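Local coordinates for sensor protein (Shewanella oneidensis, PDB 3LIC) that probably senses an extracellular signal through a PDC-fold domain and passes it across the membrane to its own histidine kinase part in a two-component system, at residues 70-75 and 165-170; 34-39 and 161-166; 23-28 and 174-179; 28-33 and 249-254; 74-79 and 91-96. All coordinates share one frame; numbering follows the deposited sequence.

Contact 1: residues 70-75 and 165-170; sequences PDFFGS and VDLALD. With EDO (1,2-ethanediol), chain B.
Phe73 and Gly74 both turn their backbone N-H groups to the carbonyl of Asp166. The bond from Phe73 N to Asp166 O is short, 2.8 Å, while the one from Gly74 N to the same oxygen is weak. In return Asp166 N donates to Gly74 O at 2.8 Å, nearly straight at 171°. Two residues facing one make a classic beta bulge. It lies where strand 74-79 begins to pair, antiparallel, with strand 161-168 in the central sheet of the PDC sensor domain. Beyond the bulge a water takes over from direct pairing: it donates to Asp71 O and accepts from Ala168 N.

The apolar contacts fall on two rings. Val165 CG1 sits over one face of the Phe72 ring, 3.6 Å from its centroid, a CH-pi contact. With chi1 at 180°, CG1 stands opposite the backbone N and is brought over the ring. Leu167 CD2 approaches the same ring obliquely. Phe73 meets Ala168 CB through CD1 at 3.7 Å, and Asp166 CB lies at its ring edge.

Asp166 OD1 accepts from O2 of a bound ethanediol, probably from the crystallisation liquor, at 2.6 Å, and is hydrogen-bonded to Tyr93 OH. Asp71 OD1 is held by Gln175 NE2.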
# COMPACT_ATOMS: atom_id res chain seq x y z
N PRO A 70 -3.24 -11.04 -10.40
CA PRO A 70 -4.38 -10.09 -10.53
C PRO A 70 -4.37 -8.98 -9.47
O PRO A 70 -4.87 -7.89 -9.75
CB PRO A 70 -5.62 -10.98 -10.29
CG PRO A 70 -5.16 -12.41 -10.85
CD PRO A 70 -3.66 -12.47 -10.40
N ASP A 71 -3.86 -9.25 -8.26
CA ASP A 71 -3.86 -8.21 -7.20
C ASP A 71 -2.88 -7.09 -7.40
O ASP A 71 -3.07 -6.05 -6.74
CB ASP A 71 -3.58 -8.79 -5.82
CG ASP A 71 -4.76 -9.58 -5.30
OD1 ASP A 71 -5.92 -9.08 -5.43
OD2 ASP A 71 -4.53 -10.69 -4.77
N PHE A 72 -1.83 -7.28 -8.24
CA PHE A 72 -0.80 -6.22 -8.44
C PHE A 72 -1.28 -5.19 -9.46
O PHE A 72 -1.86 -5.53 -10.45
CB PHE A 72 0.58 -6.76 -8.85
CG PHE A 72 1.15 -7.85 -7.91
CD1 PHE A 72 0.74 -7.96 -6.59
CD2 PHE A 72 2.16 -8.69 -8.34
CE1 PHE A 72 1.28 -8.90 -5.74
CE2 PHE A 72 2.72 -9.66 -7.50
CZ PHE A 72 2.23 -9.78 -6.18
N PHE A 73 -1.06 -3.92 -9.20
CA PHE A 73 -1.43 -2.91 -10.15
C PHE A 73 -0.33 -2.73 -11.20
O PHE A 73 -0.59 -2.59 -12.41
CB PHE A 73 -1.62 -1.57 -9.42
CG PHE A 73 -1.93 -0.46 -10.35
CD1 PHE A 73 -3.22 -0.37 -10.93
CD2 PHE A 73 -0.93 0.47 -10.73
CE1 PHE A 73 -3.51 0.62 -11.85
CE2 PHE A 73 -1.22 1.47 -11.67
CZ PHE A 73 -2.53 1.52 -12.24
N GLY A 74 0.92 -2.76 -10.77
CA GLY A 74 2.01 -2.41 -11.65
C GLY A 74 3.36 -2.91 -11.11
O GLY A 74 3.48 -3.23 -9.93
N SER A 75 4.36 -2.99 -11.96
CA SER A 75 5.68 -3.38 -11.48
C SER A 75 6.78 -2.68 -12.27
O SER A 75 6.66 -2.49 -13.47
CB SER A 75 5.79 -4.91 -11.53
OG SER A 75 7.15 -5.29 -11.39
N VAL A 165 6.65 -3.51 -6.75
CA VAL A 165 5.28 -3.93 -7.06
C VAL A 165 4.43 -2.76 -6.52
O VAL A 165 4.72 -2.21 -5.43
CB VAL A 165 4.89 -5.32 -6.40
CG1 VAL A 165 3.49 -5.73 -6.71
CG2 VAL A 165 5.69 -6.44 -7.03
N ASP A 166 3.45 -2.30 -7.32
CA ASP A 166 2.48 -1.27 -6.92
C ASP A 166 1.15 -1.93 -6.58
O ASP A 166 0.67 -2.84 -7.31
CB ASP A 166 2.23 -0.25 -8.07
CG ASP A 166 3.49 0.49 -8.48
OD1 ASP A 166 3.51 1.03 -9.62
OD2 ASP A 166 4.45 0.55 -7.66
N LEU A 167 0.54 -1.44 -5.51
CA LEU A 167 -0.80 -1.85 -5.16
C LEU A 167 -1.71 -0.61 -5.24
O LEU A 167 -1.47 0.37 -4.55
CB LEU A 167 -0.83 -2.40 -3.73
CG LEU A 167 0.00 -3.66 -3.43
CD1 LEU A 167 -0.32 -4.00 -1.95
CD2 LEU A 167 -0.39 -4.85 -4.35
N ALA A 168 -2.75 -0.66 -6.08
CA ALA A 168 -3.62 0.51 -6.27
C ALA A 168 -4.50 0.68 -5.02
O ALA A 168 -5.16 -0.29 -4.59
CB ALA A 168 -4.50 0.30 -7.51
N LEU A 169 -4.54 1.87 -4.42
CA LEU A 169 -5.35 1.98 -3.21
C LEU A 169 -6.80 1.77 -3.45
O LEU A 169 -7.49 1.26 -2.56
CB LEU A 169 -5.21 3.33 -2.51
CG LEU A 169 -3.82 3.82 -2.16
CD1 LEU A 169 -4.00 5.03 -1.25
CD2 LEU A 169 -2.95 2.84 -1.49
N ASP A 170 -7.32 2.23 -4.59
CA ASP A 170 -8.77 2.02 -4.86
C ASP A 170 -9.21 0.57 -4.72
O ASP A 170 -10.38 0.28 -4.47
CB ASP A 170 -9.20 2.56 -6.25
CG ASP A 170 -9.26 4.11 -6.28
OD1 ASP A 170 -9.23 4.77 -5.18
OD2 ASP A 170 -9.34 4.68 -7.40
C1 EDO B . 7.04 2.49 -9.19
O1 EDO B . 6.71 1.09 -9.03
C2 EDO B . 6.04 3.22 -10.10
O2 EDO B . 4.77 3.35 -9.41
O HOH W 1 -3.39 -3.34 -6.81

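Contact 2: residues 34-39 and 161-166; sequences ANTQGL and GVTTVD. With EDO (1,2-ethanediol), chain B.
Thr163 meets both Thr36 and Leu39 of the helix. Its backbone O lies 3.2 Å from Thr36 CG2, and its OG1 is 3.6 Å from the same methyl. The two threonine side chains lie alongside each other, pointing opposite ways. Thr36 CG2 is placed for this by standing opposite the backbone N, with OG1 beside that N (chi1 -51°). Leu39 CD2 reaches Thr163 CB at 3.9 Å. Thr163 OG1 is hydrogen-bonded to Ser40 OG.

Thr164 directs its side chain away from the helix. Its OG1 donates to ethanediol O1 at 2.6 Å, next to the carboxylate of Asp166, which binds the same molecule. Val165 also points to the helix, but its modelled approach to Thr36 is doubtfully close. Thr36 OG1 is hydrogen-bonded to Ala32 O.

No hydrogen bond joins the two segments. Helix 34-39 runs nearly antiparallel to strand 161-166, at 156°, with axes 7.8 Å apart. This part of helix 2-46 thus lies along one face of the six-stranded sheet, and Arg65 of helix 55-68 touches Thr36, Leu39 and Val165.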
# COMPACT_ATOMS: atom_id res chain seq x y z
N ALA A 34 7.05 -10.94 -1.19
CA ALA A 34 7.67 -12.17 -1.67
C ALA A 34 8.01 -12.17 -3.14
O ALA A 34 9.10 -12.60 -3.54
CB ALA A 34 6.77 -13.35 -1.40
N ASN A 35 7.07 -11.69 -3.95
CA ASN A 35 7.29 -11.55 -5.38
C ASN A 35 8.32 -10.52 -5.82
O ASN A 35 9.08 -10.74 -6.73
CB ASN A 35 5.96 -11.23 -6.04
CG ASN A 35 5.22 -12.50 -6.42
OD1 ASN A 35 4.79 -12.65 -7.57
ND2 ASN A 35 5.12 -13.44 -5.48
N THR A 36 8.29 -9.35 -5.22
CA THR A 36 9.30 -8.35 -5.48
C THR A 36 10.67 -8.87 -5.03
O THR A 36 11.63 -8.79 -5.77
CB THR A 36 8.97 -7.06 -4.76
OG1 THR A 36 7.63 -6.77 -5.10
CG2 THR A 36 9.86 -5.89 -5.24
N GLN A 37 10.75 -9.44 -3.84
CA GLN A 37 12.00 -10.06 -3.41
C GLN A 37 12.47 -11.15 -4.39
O GLN A 37 13.65 -11.25 -4.71
CB GLN A 37 11.86 -10.61 -1.96
CG GLN A 37 11.69 -9.49 -0.94
CD GLN A 37 11.30 -10.04 0.44
OE1 GLN A 37 11.20 -11.25 0.63
NE2 GLN A 37 11.04 -9.16 1.39
N GLY A 38 11.56 -11.95 -4.91
CA GLY A 38 11.96 -13.07 -5.79
C GLY A 38 12.53 -12.42 -7.07
O GLY A 38 13.62 -12.80 -7.54
N LEU A 39 11.86 -11.39 -7.59
CA LEU A 39 12.34 -10.79 -8.84
C LEU A 39 13.71 -10.11 -8.66
O LEU A 39 14.62 -10.33 -9.49
CB LEU A 39 11.29 -9.87 -9.51
CG LEU A 39 11.77 -9.16 -10.78
CD1 LEU A 39 12.19 -10.16 -11.88
CD2 LEU A 39 10.62 -8.20 -11.28
N GLY A 161 20.00 -1.31 -8.94
CA GLY A 161 18.63 -0.84 -9.06
C GLY A 161 17.61 -1.38 -8.08
O GLY A 161 17.95 -2.04 -7.12
N VAL A 162 16.33 -1.14 -8.34
CA VAL A 162 15.25 -1.82 -7.59
C VAL A 162 14.19 -2.41 -8.55
O VAL A 162 14.00 -1.91 -9.68
CB VAL A 162 14.58 -0.80 -6.70
CG1 VAL A 162 15.63 -0.08 -5.76
CG2 VAL A 162 13.86 0.28 -7.55
N THR A 163 13.48 -3.45 -8.14
CA THR A 163 12.25 -3.86 -8.79
C THR A 163 11.12 -3.55 -7.78
O THR A 163 11.38 -3.42 -6.58
CB THR A 163 12.25 -5.32 -9.17
OG1 THR A 163 12.16 -6.13 -7.99
CG2 THR A 163 13.55 -5.69 -9.90
N THR A 164 9.89 -3.40 -8.26
CA THR A 164 8.84 -2.85 -7.42
C THR A 164 7.60 -3.61 -7.66
O THR A 164 7.48 -4.29 -8.68
CB THR A 164 8.51 -1.35 -7.72
OG1 THR A 164 7.97 -1.23 -9.04
CG2 THR A 164 9.74 -0.40 -7.52
N VAL A 165 6.65 -3.51 -6.75
CA VAL A 165 5.28 -3.93 -7.06
C VAL A 165 4.43 -2.76 -6.52
O VAL A 165 4.72 -2.21 -5.43
CB VAL A 165 4.89 -5.32 -6.40
CG1 VAL A 165 3.49 -5.73 -6.71
CG2 VAL A 165 5.69 -6.44 -7.03
N ASP A 166 3.45 -2.30 -7.32
CA ASP A 166 2.48 -1.27 -6.92
C ASP A 166 1.15 -1.93 -6.58
O ASP A 166 0.67 -2.84 -7.31
CB ASP A 166 2.23 -0.25 -8.07
CG ASP A 166 3.49 0.49 -8.48
OD1 ASP A 166 3.51 1.03 -9.62
OD2 ASP A 166 4.45 0.55 -7.66
C1 EDO B . 7.04 2.49 -9.19
O1 EDO B . 6.71 1.09 -9.03
C2 EDO B . 6.04 3.22 -10.10
O2 EDO B . 4.77 3.35 -9.41

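Contact 3: residues 23-28 and 174-179; sequences SRLQFL and EQLGIA
Arg24 reaches across to the C-terminal end of helix 172-176. In the conformer described, its NH1 donates to Leu176 O at 2.8 Å, with an N-H...O angle of 165°. The oxygen lies at the edge of the guanidinium, in its plane, while the nitrogen is tilted 28° from the carbonyl plane. Arg24 gets there with a chain extended from CG to NE. Ser21 OG is hydrogen-bonded to the same carbonyl, so in this conformer two groups share it.

Leu25 supplies the apolar part. Its CB packs on Leu176 CD1 at 3.6 Å, and Leu183 of strand 183-186 touches Leu176. An alanine in place of Leu176 would lose both methyls and is likely to open a gap beside Leu25 CB.

Leu28 crosses Gln175 at about a right angle. Its CD2 lies 3.6 Å from Gln175 OE1. The amide is held by Asp71 OD1, bonded to NE2.

Gly177 follows with positive phi, which by itself favours glycine, and a CB on it would run into Arg24 NH1 in this conformer. It is the C-prime residue of a Schellman motif, which ends helix 172-176: Ile178 N bonds to Pro173 O and Gly177 N, weakly, to Glu174 O.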
# COMPACT_ATOMS: atom_id res chain seq x y z
N SER A 23 -6.23 -9.59 8.18
CA SER A 23 -5.72 -10.83 7.67
C SER A 23 -5.55 -10.84 6.15
O SER A 23 -4.52 -11.28 5.64
CB SER A 23 -6.75 -11.91 8.04
OG SER A 23 -6.10 -13.04 8.43
N ARG A 24 -6.61 -10.51 5.44
CA ARG A 24 -6.58 -10.35 3.99
C ARG A 24 -5.44 -9.42 3.61
O ARG A 24 -4.67 -9.69 2.69
CB ARG A 24 -7.90 -9.72 3.51
CG ARG A 24 -9.15 -10.45 4.04
CD ARG A 24 -10.44 -10.25 3.23
NE ARG A 24 -11.38 -11.26 3.70
CZ ARG A 24 -12.42 -11.05 4.49
NH1 ARG A 24 -12.76 -9.82 4.86
NH2 ARG A 24 -13.15 -12.09 4.89
N LEU A 25 -5.34 -8.31 4.33
CA LEU A 25 -4.36 -7.31 3.99
C LEU A 25 -2.98 -7.92 4.24
O LEU A 25 -2.11 -7.73 3.44
CB LEU A 25 -4.57 -5.98 4.76
CG LEU A 25 -3.43 -4.94 4.63
CD1 LEU A 25 -3.23 -4.37 3.27
CD2 LEU A 25 -3.64 -3.80 5.63
N GLN A 26 -2.79 -8.67 5.33
CA GLN A 26 -1.51 -9.32 5.57
C GLN A 26 -1.03 -10.24 4.43
O GLN A 26 0.13 -10.16 3.99
CB GLN A 26 -1.57 -10.17 6.85
CG GLN A 26 -0.19 -10.74 7.32
CD GLN A 26 -0.36 -11.85 8.35
OE1 GLN A 26 -1.42 -12.02 8.95
NE2 GLN A 26 0.70 -12.63 8.53
N PHE A 27 -1.91 -11.14 3.97
CA PHE A 27 -1.55 -12.02 2.90
C PHE A 27 -1.28 -11.24 1.57
O PHE A 27 -0.39 -11.60 0.83
CB PHE A 27 -2.56 -13.20 2.81
CG PHE A 27 -2.41 -14.18 3.97
CD1 PHE A 27 -1.29 -15.03 4.05
CD2 PHE A 27 -3.36 -14.25 4.97
CE1 PHE A 27 -1.13 -15.90 5.12
CE2 PHE A 27 -3.19 -15.10 6.04
CZ PHE A 27 -2.06 -15.92 6.12
N LEU A 28 -2.00 -10.15 1.31
CA LEU A 28 -1.81 -9.33 0.15
C LEU A 28 -0.42 -8.69 0.16
O LEU A 28 0.27 -8.69 -0.85
CB LEU A 28 -2.87 -8.23 0.13
CG LEU A 28 -2.74 -7.18 -1.01
CD1 LEU A 28 -2.75 -7.87 -2.40
CD2 LEU A 28 -3.83 -6.15 -0.94
N GLU A 174 -12.17 -3.83 -1.71
CA GLU A 174 -12.53 -5.12 -2.24
C GLU A 174 -11.54 -6.24 -1.87
O GLU A 174 -11.95 -7.37 -1.56
CB GLU A 174 -12.63 -5.04 -3.75
CG GLU A 174 -12.67 -6.45 -4.31
CD GLU A 174 -12.93 -6.47 -5.79
OE1 GLU A 174 -12.50 -5.50 -6.48
OE2 GLU A 174 -13.54 -7.48 -6.27
N GLN A 175 -10.22 -5.98 -1.92
CA GLN A 175 -9.30 -7.04 -1.62
C GLN A 175 -9.44 -7.43 -0.13
O GLN A 175 -9.21 -8.59 0.24
CB GLN A 175 -7.86 -6.60 -1.96
CG GLN A 175 -7.58 -6.73 -3.42
CD GLN A 175 -6.39 -5.92 -3.82
OE1 GLN A 175 -6.18 -4.82 -3.29
NE2 GLN A 175 -5.60 -6.44 -4.77
N LEU A 176 -9.84 -6.46 0.71
CA LEU A 176 -10.01 -6.63 2.16
C LEU A 176 -11.43 -7.04 2.56
O LEU A 176 -11.61 -7.60 3.64
CB LEU A 176 -9.64 -5.35 2.92
CG LEU A 176 -8.15 -5.28 3.34
CD1 LEU A 176 -7.16 -5.77 2.21
CD2 LEU A 176 -7.84 -3.87 3.89
N GLY A 177 -12.40 -6.79 1.68
CA GLY A 177 -13.76 -7.31 1.87
C GLY A 177 -14.57 -6.40 2.79
O GLY A 177 -15.29 -6.88 3.62
N ILE A 178 -14.39 -5.08 2.65
CA ILE A 178 -14.94 -4.05 3.48
C ILE A 178 -15.35 -2.91 2.52
O ILE A 178 -14.61 -2.54 1.55
CB ILE A 178 -13.87 -3.47 4.49
CG1 ILE A 178 -13.20 -4.56 5.32
CG2 ILE A 178 -14.51 -2.61 5.52
CD1 ILE A 178 -14.20 -5.38 6.25
N ALA A 179 -16.52 -2.33 2.78
CA ALA A 179 -17.02 -1.27 1.94
C ALA A 179 -16.06 -0.09 2.06
O ALA A 179 -15.60 0.19 3.13
CB ALA A 179 -18.43 -0.89 2.38

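Contact 4: residues 28-33 and 249-254; sequences LLEHAQ and VAKLKW
An apolar contact centred on Leu29, with a water bridge at its polar margin, joins the long helix 2-46 to the turn between strands 241-248 and 255-261. These two strands are neighbours in the five-stranded sheet. No direct hydrogen bond crosses.

Leu29 CD1 lies over one face of the Trp254 indole, toward its rim. Leu29 CD1 is 3.5 Å from both CE3 and CZ3 of Trp254. Leu29 CD2 also reaches CZ3 of Trp254, at 3.8 Å. The same Leu29 CD1 also meets Leu252 CD1 at 3.7 Å, so one methyl serves both partners. Leu29 CG stands anti to the carbonyl carbon (chi1 -65°), which sends the branch toward the turn. The end of the Gln33 side chain also meets the Leu252 methyls, coming from the opposite direction.

The outer side is polar. A water donates to Glu30 OE2 and to Ala250 O, both at 2.7 Å. Lys251 NZ lies 4.1 Å from Glu30 OE2, beyond a salt bridge, though the opposite charges probably attract weakly. Glu30 OE2 is also hydrogen-bonded to Gln26 NE2, one turn earlier in the helix.

Trp132 of strand 131-137 closes in from the other sheet. It touches Leu29, Ala32 and Leu252 and meets Trp254 edge-to-face, so the helix, the turn and both sheets come together here.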
# COMPACT_ATOMS: atom_id res chain seq x y z
N LEU A 28 -2.00 -10.15 1.31
CA LEU A 28 -1.81 -9.33 0.15
C LEU A 28 -0.42 -8.69 0.16
O LEU A 28 0.27 -8.69 -0.85
CB LEU A 28 -2.87 -8.23 0.13
CG LEU A 28 -2.74 -7.18 -1.01
CD1 LEU A 28 -2.75 -7.87 -2.40
CD2 LEU A 28 -3.83 -6.15 -0.94
N LEU A 29 -0.01 -8.16 1.32
CA LEU A 29 1.24 -7.40 1.43
C LEU A 29 2.41 -8.36 1.44
O LEU A 29 3.45 -8.12 0.83
CB LEU A 29 1.21 -6.53 2.72
CG LEU A 29 0.16 -5.39 2.83
CD1 LEU A 29 0.21 -4.72 4.22
CD2 LEU A 29 0.38 -4.32 1.76
N GLU A 30 2.22 -9.53 2.06
CA GLU A 30 3.28 -10.51 2.04
C GLU A 30 3.44 -11.11 0.63
O GLU A 30 4.58 -11.43 0.24
CB GLU A 30 3.08 -11.61 3.09
CG GLU A 30 3.08 -11.03 4.50
CD GLU A 30 2.81 -12.09 5.58
OE1 GLU A 30 2.40 -13.20 5.20
OE2 GLU A 30 2.99 -11.80 6.79
N HIS A 31 2.33 -11.32 -0.10
CA HIS A 31 2.43 -11.79 -1.49
C HIS A 31 3.26 -10.79 -2.36
O HIS A 31 4.13 -11.16 -3.12
CB HIS A 31 1.02 -12.00 -2.07
CG HIS A 31 1.01 -12.49 -3.47
ND1 HIS A 31 -0.02 -12.24 -4.36
CD2 HIS A 31 1.94 -13.19 -4.16
CE1 HIS A 31 0.27 -12.77 -5.54
NE2 HIS A 31 1.45 -13.37 -5.44
N ALA A 32 2.99 -9.50 -2.21
CA ALA A 32 3.70 -8.45 -2.97
C ALA A 32 5.20 -8.41 -2.58
O ALA A 32 6.07 -8.31 -3.43
CB ALA A 32 3.05 -7.08 -2.68
N GLN A 33 5.45 -8.52 -1.27
CA GLN A 33 6.81 -8.59 -0.73
C GLN A 33 7.58 -9.73 -1.34
O GLN A 33 8.64 -9.51 -1.95
CB GLN A 33 6.79 -8.67 0.79
CG GLN A 33 6.22 -7.35 1.38
CD GLN A 33 5.87 -7.38 2.91
OE1 GLN A 33 6.24 -8.28 3.64
NE2 GLN A 33 5.12 -6.40 3.35
N VAL A 249 -1.89 -5.57 11.72
CA VAL A 249 -1.24 -6.50 10.77
C VAL A 249 0.09 -7.07 11.36
O VAL A 249 1.01 -6.32 11.74
CB VAL A 249 -0.98 -5.79 9.48
CG1 VAL A 249 -0.30 -6.72 8.50
CG2 VAL A 249 -2.26 -5.26 8.92
N ALA A 250 0.18 -8.39 11.44
CA ALA A 250 1.35 -9.02 12.05
C ALA A 250 2.66 -8.59 11.38
O ALA A 250 2.75 -8.56 10.14
CB ALA A 250 1.18 -10.50 11.98
N LYS A 251 3.67 -8.20 12.16
CA LYS A 251 5.04 -7.90 11.68
C LYS A 251 5.20 -6.48 11.16
O LYS A 251 6.10 -5.77 11.57
CB LYS A 251 5.52 -8.82 10.56
CG LYS A 251 5.70 -10.27 10.89
CD LYS A 251 6.86 -10.81 10.06
CE LYS A 251 6.98 -12.32 10.24
NZ LYS A 251 5.71 -12.89 9.72
N LEU A 252 4.34 -6.10 10.20
CA LEU A 252 4.35 -4.75 9.69
C LEU A 252 3.78 -3.77 10.69
O LEU A 252 4.25 -2.64 10.80
CB LEU A 252 3.57 -4.70 8.36
CG LEU A 252 4.21 -5.44 7.18
CD1 LEU A 252 3.11 -5.77 6.21
CD2 LEU A 252 5.36 -4.65 6.47
N LYS A 253 2.76 -4.21 11.43
CA LYS A 253 2.16 -3.40 12.48
C LYS A 253 1.39 -2.27 11.84
O LYS A 253 1.11 -1.25 12.47
CB LYS A 253 3.25 -2.83 13.39
CG LYS A 253 3.81 -3.91 14.28
CD LYS A 253 5.30 -3.75 14.33
CE LYS A 253 5.81 -4.47 15.56
NZ LYS A 253 4.87 -4.02 16.64
N TRP A 254 1.06 -2.43 10.57
CA TRP A 254 -0.00 -1.60 10.06
C TRP A 254 -1.29 -1.98 10.81
O TRP A 254 -1.38 -3.12 11.37
CB TRP A 254 -0.18 -1.81 8.57
CG TRP A 254 1.01 -1.45 7.77
CD1 TRP A 254 2.30 -1.22 8.22
CD2 TRP A 254 1.06 -1.33 6.33
NE1 TRP A 254 3.12 -0.94 7.15
CE2 TRP A 254 2.38 -1.00 5.99
CE3 TRP A 254 0.10 -1.42 5.33
CZ2 TRP A 254 2.78 -0.82 4.68
CZ3 TRP A 254 0.50 -1.23 4.03
CH2 TRP A 254 1.82 -0.94 3.71
O HOH W 2 2.88 -9.20 7.57

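Contact 5: residues 74-79 and 91-96; sequences GSAIAF and SPYVYR
Ser75 and Val94 form a hydrogen-bonded antiparallel pair. Ser75 N donates to Val94 O at 2.9 Å, and Val94 N returns a bond to Ser75 O at 3.2 Å. Farther along, Ile77 N donates to Pro92 O, with an angle of 168° at the hydrogen. Gly74 with Tyr95 and Ala76 with Tyr93 are the non-hydrogen-bonded pairs. The close approach of Gly74 CA to Val94 O, 3.1 Å, is a CA-H...O contact.

Tyr93 carries the side-chain part. Its CD1 lies 3.5 Å from Ala76 CB and near Ser75 O. The ring is swung along the strand with CG anti to the backbone N (chi1 173°), and it passes beside Gly74, where a CB would clash with the Tyr93 hydroxyl. At the far end Ser91 OG lies 3.3 Å from Ala78 CB. It is buried and has no polar partner in the model.

The next shell fixes these groups. Tyr93 OH is hydrogen-bonded to Asp166 OD1, and Ser75 OG to Thr164 O, both on strand 161-168, beyond strand 74-79. A phenylalanine in place of Tyr93 would probably leave the Asp166 carboxylate without this hydroxyl partner. On the face of Ser75 and Val94, helix 55-68 packs through Leu62.

Consecutive and antiparallel, strands 74-79 and 92-96 form a beta hairpin with a long connection, near a bound ethanediol, probably from the crystallisation liquor, within the six-stranded sheet of a PDC (Cache-type) sensor domain.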
# COMPACT_ATOMS: atom_id res chain seq x y z
N GLY A 74 0.92 -2.76 -10.77
CA GLY A 74 2.01 -2.41 -11.65
C GLY A 74 3.36 -2.91 -11.11
O GLY A 74 3.48 -3.23 -9.93
N SER A 75 4.36 -2.99 -11.96
CA SER A 75 5.68 -3.38 -11.48
C SER A 75 6.78 -2.68 -12.27
O SER A 75 6.66 -2.49 -13.47
CB SER A 75 5.79 -4.91 -11.53
OG SER A 75 7.15 -5.29 -11.39
N ALA A 76 7.84 -2.25 -11.61
CA ALA A 76 8.91 -1.57 -12.35
C ALA A 76 10.27 -2.25 -12.15
O ALA A 76 10.52 -2.88 -11.09
CB ALA A 76 9.01 -0.08 -11.92
N ILE A 77 11.17 -2.07 -13.12
CA ILE A 77 12.57 -2.41 -12.96
C ILE A 77 13.38 -1.17 -13.27
O ILE A 77 13.50 -0.79 -14.42
CB ILE A 77 13.02 -3.51 -13.91
CG1 ILE A 77 12.23 -4.79 -13.61
CG2 ILE A 77 14.63 -3.68 -13.82
CD1 ILE A 77 12.58 -5.91 -14.56
N ALA A 78 13.96 -0.55 -12.23
CA ALA A 78 14.49 0.80 -12.32
C ALA A 78 15.99 0.78 -11.98
O ALA A 78 16.39 0.20 -10.97
CB ALA A 78 13.71 1.69 -11.40
N PHE A 79 16.85 1.32 -12.86
CA PHE A 79 18.33 1.18 -12.68
C PHE A 79 18.96 2.48 -12.16
O PHE A 79 18.42 3.56 -12.44
CB PHE A 79 19.05 0.74 -13.99
CG PHE A 79 18.63 -0.63 -14.49
CD1 PHE A 79 19.31 -1.78 -14.10
CD2 PHE A 79 17.54 -0.77 -15.28
CE1 PHE A 79 18.90 -3.01 -14.53
CE2 PHE A 79 17.11 -2.01 -15.72
CZ PHE A 79 17.79 -3.13 -15.35
N SER A 91 13.87 2.82 -16.70
CA SER A 91 12.97 2.17 -15.80
C SER A 91 11.70 1.65 -16.45
O SER A 91 10.60 2.15 -16.23
CB SER A 91 12.72 3.03 -14.56
OG SER A 91 11.63 2.55 -13.79
N PRO A 92 11.85 0.57 -17.22
CA PRO A 92 10.65 -0.13 -17.73
C PRO A 92 9.61 -0.36 -16.63
O PRO A 92 9.95 -0.73 -15.52
CB PRO A 92 11.22 -1.47 -18.16
CG PRO A 92 12.70 -1.13 -18.54
CD PRO A 92 13.12 -0.13 -17.54
N TYR A 93 8.33 -0.22 -16.97
CA TYR A 93 7.26 -0.31 -16.00
C TYR A 93 5.99 -0.73 -16.71
O TYR A 93 5.67 -0.18 -17.76
CB TYR A 93 7.06 1.10 -15.40
CG TYR A 93 5.88 1.24 -14.49
CD1 TYR A 93 5.81 0.54 -13.26
CD2 TYR A 93 4.83 2.11 -14.82
CE1 TYR A 93 4.70 0.68 -12.41
CE2 TYR A 93 3.74 2.26 -13.96
CZ TYR A 93 3.68 1.54 -12.79
OH TYR A 93 2.60 1.75 -11.97
N VAL A 94 5.30 -1.74 -16.22
CA VAL A 94 4.00 -2.14 -16.77
C VAL A 94 2.89 -2.01 -15.70
O VAL A 94 3.12 -2.30 -14.53
CB VAL A 94 4.03 -3.60 -17.35
CG1 VAL A 94 2.62 -4.09 -17.74
CG2 VAL A 94 5.02 -3.72 -18.52
N TYR A 95 1.69 -1.58 -16.09
CA TYR A 95 0.61 -1.38 -15.10
C TYR A 95 -0.72 -1.77 -15.76
O TYR A 95 -0.79 -1.84 -17.00
CB TYR A 95 0.57 0.06 -14.50
CG TYR A 95 0.17 1.18 -15.47
CD1 TYR A 95 -1.16 1.62 -15.59
CD2 TYR A 95 1.14 1.79 -16.29
CE1 TYR A 95 -1.54 2.69 -16.55
CE2 TYR A 95 0.82 2.83 -17.18
CZ TYR A 95 -0.51 3.28 -17.31
OH TYR A 95 -0.72 4.31 -18.23
N ARG A 96 -1.71 -2.15 -14.94
CA ARG A 96 -3.02 -2.50 -15.51
C ARG A 96 -3.92 -1.26 -15.74
O ARG A 96 -4.05 -0.43 -14.86
CB ARG A 96 -3.70 -3.71 -14.82
CG ARG A 96 -4.65 -3.46 -13.68
CD ARG A 96 -4.59 -4.65 -12.62
NE ARG A 96 -4.64 -5.92 -13.33
CZ ARG A 96 -3.93 -7.01 -13.10
NH1 ARG A 96 -3.04 -7.11 -12.14
NH2 ARG A 96 -4.14 -8.06 -13.86

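From the N terminus, helix 2-46 makes three of the contacts in turn. Contact 3 ties it to the end of helix 172-176, contact 4 to the turn before strand 255-261, and contact 2 to strand 161-168. Contacts 3 and 4 cross along the chain and share Leu28. Contacts 1 and 2 are nested inside the loops closed by both. Contact 1 closes the chain between strands 74-79 and 161-168, ending on the same strand as contact 2. Contact 5 is the shortest loop, starting from the same strand as contact 1 and nested inside contact 2. Together they bind the long helix to the six-stranded sheet and, through contact 4, to the five-stranded one.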